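Local coordinates for putative uncharacterized protein (Leishmania major, PDB 3M3I) that is of unknown function but belongs to the DUF985 family of the cupin superfamily and forms a two-chain assembly of antiparallel beta-sheet subunits, at residues A[137-141]-A[142-146]; A[201-204]-A[205-209]. One frame throughout, in Å; residues are numbered along the deposited sequence.

Contact 1: residues A[137-141]-A[142-146]; sequences GARVE and RGELL
The loop that joins strand 130-136 to strand 147-150 of the cupin fold curls into a 3-10 turn at V140-E141 and is tied from within by the carboxylate of E144. That carboxylate turns back into the loop: E144 OE1 accepts the backbone N of R139 at 2.9 Å, with the donor standing above the carboxylate plane, 52° out of it. The CG of E144 lies beside its own backbone N (chi1 -59°) and the chain then runs extended, which carries OE1 inside the curve. At the tip, R139 O accepts R142 N at 3.0 Å and, weakly, E144 N, while V140 O takes G143 N at 3.2 Å. G143 has a positive phi, where a CB would press on the preceding carbonyl. At the neck G137 N donates to L145 O at 3.0 Å, and the CB of A138 rests on CD2 of L146. V140 and L146 also pack on W24 and L173 of the second subunit, placing this loop at the dimer interface. On the outer side R139 and R142 run alongside each other with their guanidinium planes 57° apart; R139 NH1 also makes a weak hydrogen bond to A165 O. The CZ of R142 stands over one face of the R139 guanidinium, offset toward its rim. R139 NH1 and R142 NH1 are modelled 2.9 Å apart, a doubtful separation for two donors, and not a hydrogen bond.

Contact 2: residues A[201-204]-A[205-209]; sequences QHEA and VIKQM
With CG anti to the backbone N (chi1 -180°) and the chain extended beyond it, E203 reaches along the first turn of helix 203-209 to meet K207, whose CG lies beside its own backbone N (chi1 -79°) before an extended run to NZ. The two side chains lie alongside each other, pointing the same way: CG of E203 rides 3.9 Å from CD of K207, and OE2 of E203 meets NZ of K207 at 3.1 Å in a salt bridge whose hydrogen bond is weak. Just before this i to i+4 pair in sequence stands H202, the N-cap residue. H202 O accepts I206 N at 2.9 Å, E203 O accepts K207 N at 2.8 Å in a nearly straight bond, and A204 O accepts Q208 N at 3.0 Å from a donor tilted out of the carbonyl plane. On the buried side CG1 of V205 lies against CB of H202 at 3.4 Å and is modelled very close to H202 O. The H202 ring carries CG of Q201 over the centre of one face. H202 and V205 also touch Y131 of strand 130-136, and E203, I206 and K207 touch helix 192-198. V205 and I206 thus give apolar packing and H202 a polar anchor, its NE2 hydrogen-bonded to Y128 O, while the weak E203-K207 bond suggests a link more electrostatic than directional.

How the contacts relate
From the N terminus the chain first lays down most of its strands, and strand 130-136 then runs directly into contact 1, which closes the short loop 137-146 before strand 147-150. That loop carries the chain from an edge strand of the five-stranded sheet to the seven-stranded one. Further strands and helix 192-198 follow before contact 2 winds the start of helix 203-209. The contacts are in series, neither nested nor crossed; the centres of contacts 1 and 2 lie about 25 Å apart and their nearest atoms about 15 Å. Strand 130-136 is a shared neighbour, touched by E144 and L145 of contact 1 and by H202 and V205 of contact 2. Only contact 1 reaches the second subunit.

Contact 1: residues A[137-141]-A[142-146]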
loop_
_atom_site.group_PDB
_atom_site.type_symbol
_atom_site.label_atom_id
_atom_site.label_comp_id
_atom_site.label_asym_id
_atom_site.label_seq_id
_atom_site.Cartn_x
_atom_site.Cartn_y
_atom_site.Cartn_z
ATOM N N GLY A 137 -6.110 -7.904 7.566
ATOM C CA GLY A 137 -5.770 -7.809 9.001
ATOM C C GLY A 137 -4.371 -8.307 9.314
ATOM O O GLY A 137 -3.636 -8.697 8.400
ATOM N N ALA A 138 -4.013 -8.296 10.599
ATOM C CA ALA A 138 -2.649 -8.612 11.049
ATOM C C ALA A 138 -2.511 -9.945 11.800
ATOM O O ALA A 138 -1.406 -10.322 12.195
ATOM C CB ALA A 138 -2.111 -7.471 11.923
ATOM N N ARG A 139 -3.620 -10.639 12.043
ATOM C CA ARG A 139 -3.544 -11.985 12.572
ATOM C C ARG A 139 -3.621 -12.927 11.399
ATOM O O ARG A 139 -4.671 -13.504 11.091
ATOM C CB ARG A 139 -4.656 -12.266 13.572
ATOM C CG ARG A 139 -4.532 -11.484 14.867
ATOM C CD ARG A 139 -5.917 -11.136 15.372
ATOM N NE ARG A 139 -5.949 -10.663 16.754
ATOM C CZ ARG A 139 -7.054 -10.239 17.361
ATOM N NH1 ARG A 139 -8.218 -10.222 16.707
ATOM N NH2 ARG A 139 -7.002 -9.820 18.615
ATOM N N VAL A 140 -2.475 -13.082 10.752
ATOM C CA VAL A 140 -2.343 -13.958 9.586
ATOM C C VAL A 140 -2.492 -15.429 9.939
ATOM O O VAL A 140 -2.786 -16.244 9.064
ATOM C CB VAL A 140 -1.004 -13.761 8.893
ATOM C CG1 VAL A 140 -0.915 -12.308 8.350
ATOM C CG2 VAL A 140 0.140 -14.117 9.847
ATOM N N GLU A 141 -2.309 -15.749 11.217
ATOM C CA GLU A 141 -2.505 -17.098 11.714
ATOM C C GLU A 141 -3.983 -17.463 11.839
ATOM O O GLU A 141 -4.311 -18.616 12.077
ATOM C CB GLU A 141 -1.715 -17.317 13.026
ATOM C CG GLU A 141 -2.158 -16.519 14.261
ATOM C CD GLU A 141 -1.790 -15.024 14.255
ATOM O OE1 GLU A 141 -1.859 -14.416 15.335
ATOM O OE2 GLU A 141 -1.480 -14.441 13.192
ATOM N N ARG A 142 -4.860 -16.468 11.673
ATOM C CA ARG A 142 -6.321 -16.636 11.565
ATOM C C ARG A 142 -6.845 -16.372 10.141
ATOM O O ARG A 142 -8.022 -16.115 9.954
ATOM C CB ARG A 142 -7.018 -15.657 12.491
ATOM C CG ARG A 142 -6.798 -15.890 13.942
ATOM C CD ARG A 142 -7.525 -14.822 14.715
ATOM N NE ARG A 142 -7.553 -15.094 16.142
ATOM C CZ ARG A 142 -8.068 -14.277 17.049
ATOM N NH1 ARG A 142 -8.595 -13.116 16.672
ATOM N NH2 ARG A 142 -8.059 -14.621 18.337
ATOM N N GLY A 143 -5.976 -16.415 9.142
ATOM C CA GLY A 143 -6.407 -16.239 7.772
ATOM C C GLY A 143 -6.560 -14.798 7.325
ATOM O O GLY A 143 -7.005 -14.550 6.207
ATOM N N GLU A 144 -6.177 -13.843 8.170
ATOM C CA GLU A 144 -6.215 -12.444 7.787
ATOM C C GLU A 144 -5.028 -12.165 6.883
ATOM O O GLU A 144 -4.042 -12.863 6.959
ATOM C CB GLU A 144 -6.205 -11.523 9.015
ATOM C CG GLU A 144 -7.378 -11.771 9.972
ATOM C CD GLU A 144 -7.278 -10.976 11.255
ATOM O OE1 GLU A 144 -6.357 -10.133 11.360
ATOM O OE2 GLU A 144 -8.110 -11.207 12.166
ATOM N N LEU A 145 -5.149 -11.150 6.023
ATOM C CA LEU A 145 -4.122 -10.808 5.047
ATOM C C LEU A 145 -3.707 -9.349 5.186
ATOM O O LEU A 145 -4.534 -8.464 5.025
ATOM C CB LEU A 145 -4.658 -11.064 3.646
ATOM C CG LEU A 145 -5.034 -12.515 3.305
ATOM C CD1 LEU A 145 -5.747 -12.629 1.945
ATOM C CD2 LEU A 145 -3.826 -13.420 3.348
ATOM N N LEU A 146 -2.438 -9.085 5.480
ATOM C CA LEU A 146 -1.951 -7.721 5.649
ATOM C C LEU A 146 -2.130 -6.872 4.406
ATOM O O LEU A 146 -2.245 -5.655 4.488
ATOM C CB LEU A 146 -0.475 -7.710 6.013
ATOM C CG LEU A 146 -0.029 -8.123 7.412
ATOM C CD1 LEU A 146 1.464 -8.286 7.381
ATOM C CD2 LEU A 146 -0.457 -7.112 8.495
#

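Contact 2: residues A[201-204]-A[205-209]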
loop_
_atom_site.group_PDB
_atom_site.type_symbol
_atom_site.label_atom_id
_atom_site.label_comp_id
_atom_site.label_asym_id
_atom_site.label_seq_id
_atom_site.Cartn_x
_atom_site.Cartn_y
_atom_site.Cartn_z
ATOM N N GLN A 201 -28.355 -14.509 -7.400
ATOM C CA GLN A 201 -27.604 -15.529 -6.656
ATOM C C GLN A 201 -26.845 -14.959 -5.436
ATOM O O GLN A 201 -26.527 -15.707 -4.518
ATOM C CB GLN A 201 -26.627 -16.293 -7.569
ATOM C CG GLN A 201 -25.451 -15.471 -8.140
ATOM C CD GLN A 201 -25.814 -14.744 -9.427
ATOM O OE1 GLN A 201 -26.994 -14.546 -9.713
ATOM N NE2 GLN A 201 -24.807 -14.341 -10.206
ATOM N N HIS A 202 -26.571 -13.647 -5.424
ATOM C CA HIS A 202 -25.846 -13.018 -4.318
ATOM C C HIS A 202 -26.747 -12.196 -3.393
ATOM O O HIS A 202 -26.276 -11.251 -2.769
ATOM C CB HIS A 202 -24.726 -12.122 -4.862
ATOM C CG HIS A 202 -23.742 -12.839 -5.731
ATOM N ND1 HIS A 202 -23.038 -13.944 -5.304
ATOM C CD2 HIS A 202 -23.340 -12.601 -7.002
ATOM C CE1 HIS A 202 -22.252 -14.365 -6.279
ATOM N NE2 HIS A 202 -22.414 -13.564 -7.320
ATOM N N GLU A 203 -28.025 -12.560 -3.283
ATOM C CA GLU A 203 -28.992 -11.741 -2.547
ATOM C C GLU A 203 -28.504 -11.295 -1.171
ATOM O O GLU A 203 -28.648 -10.132 -0.814
ATOM C CB GLU A 203 -30.357 -12.433 -2.421
ATOM C CG GLU A 203 -31.419 -11.587 -1.651
ATOM C CD GLU A 203 -32.878 -12.063 -1.837
ATOM O OE1 GLU A 203 -33.113 -13.058 -2.550
ATOM O OE2 GLU A 203 -33.809 -11.437 -1.268
ATOM N N ALA A 204 -27.925 -12.219 -0.407
ATOM C CA ALA A 204 -27.484 -11.934 0.962
ATOM C C ALA A 204 -26.428 -10.819 1.027
ATOM O O ALA A 204 -26.576 -9.871 1.799
ATOM C CB ALA A 204 -26.970 -13.193 1.619
ATOM N N VAL A 205 -25.370 -10.926 0.228
ATOM C CA VAL A 205 -24.356 -9.862 0.174
ATOM C C VAL A 205 -24.979 -8.579 -0.393
ATOM O O VAL A 205 -24.671 -7.480 0.071
ATOM C CB VAL A 205 -23.088 -10.271 -0.645
ATOM C CG1 VAL A 205 -23.463 -10.817 -2.001
ATOM C CG2 VAL A 205 -22.135 -9.082 -0.824
ATOM N N ILE A 206 -25.882 -8.718 -1.364
ATOM C CA ILE A 206 -26.511 -7.544 -1.968
ATOM C C ILE A 206 -27.318 -6.762 -0.918
ATOM O O ILE A 206 -27.084 -5.568 -0.734
ATOM C CB ILE A 206 -27.387 -7.902 -3.174
ATOM C CG1 ILE A 206 -26.513 -8.343 -4.350
ATOM C CG2 ILE A 206 -28.239 -6.702 -3.606
ATOM C CD1 ILE A 206 -27.296 -9.045 -5.451
ATOM N N LYS A 207 -28.233 -7.438 -0.228
ATOM C CA LYS A 207 -29.039 -6.796 0.812
ATOM C C LYS A 207 -28.240 -6.336 2.036
ATOM O O LYS A 207 -28.660 -5.434 2.732
ATOM C CB LYS A 207 -30.203 -7.707 1.241
ATOM C CG LYS A 207 -31.371 -7.677 0.237
ATOM C CD LYS A 207 -32.496 -8.604 0.624
ATOM C CE LYS A 207 -33.688 -8.421 -0.319
ATOM N NZ LYS A 207 -34.957 -9.020 0.218
ATOM N N GLN A 208 -27.091 -6.959 2.288
ATOM C CA GLN A 208 -26.199 -6.572 3.382
ATOM C C GLN A 208 -25.351 -5.376 2.984
ATOM O O GLN A 208 -25.218 -4.447 3.763
ATOM C CB GLN A 208 -25.291 -7.747 3.777
ATOM C CG GLN A 208 -24.227 -7.443 4.878
ATOM C CD GLN A 208 -23.353 -8.656 5.205
ATOM O OE1 GLN A 208 -23.778 -9.811 5.044
ATOM N NE2 GLN A 208 -22.128 -8.402 5.659
ATOM N N MET A 209 -24.796 -5.382 1.769
ATOM C CA MET A 209 -23.757 -4.395 1.383
ATOM C C MET A 209 -24.128 -3.330 0.357
ATOM O O MET A 209 -23.335 -2.427 0.135
ATOM C CB MET A 209 -22.498 -5.119 0.892
ATOM C CG MET A 209 -21.842 -6.027 1.936
ATOM S SD MET A 209 -21.335 -5.149 3.433
ATOM C CE MET A 209 -20.231 -3.898 2.768
#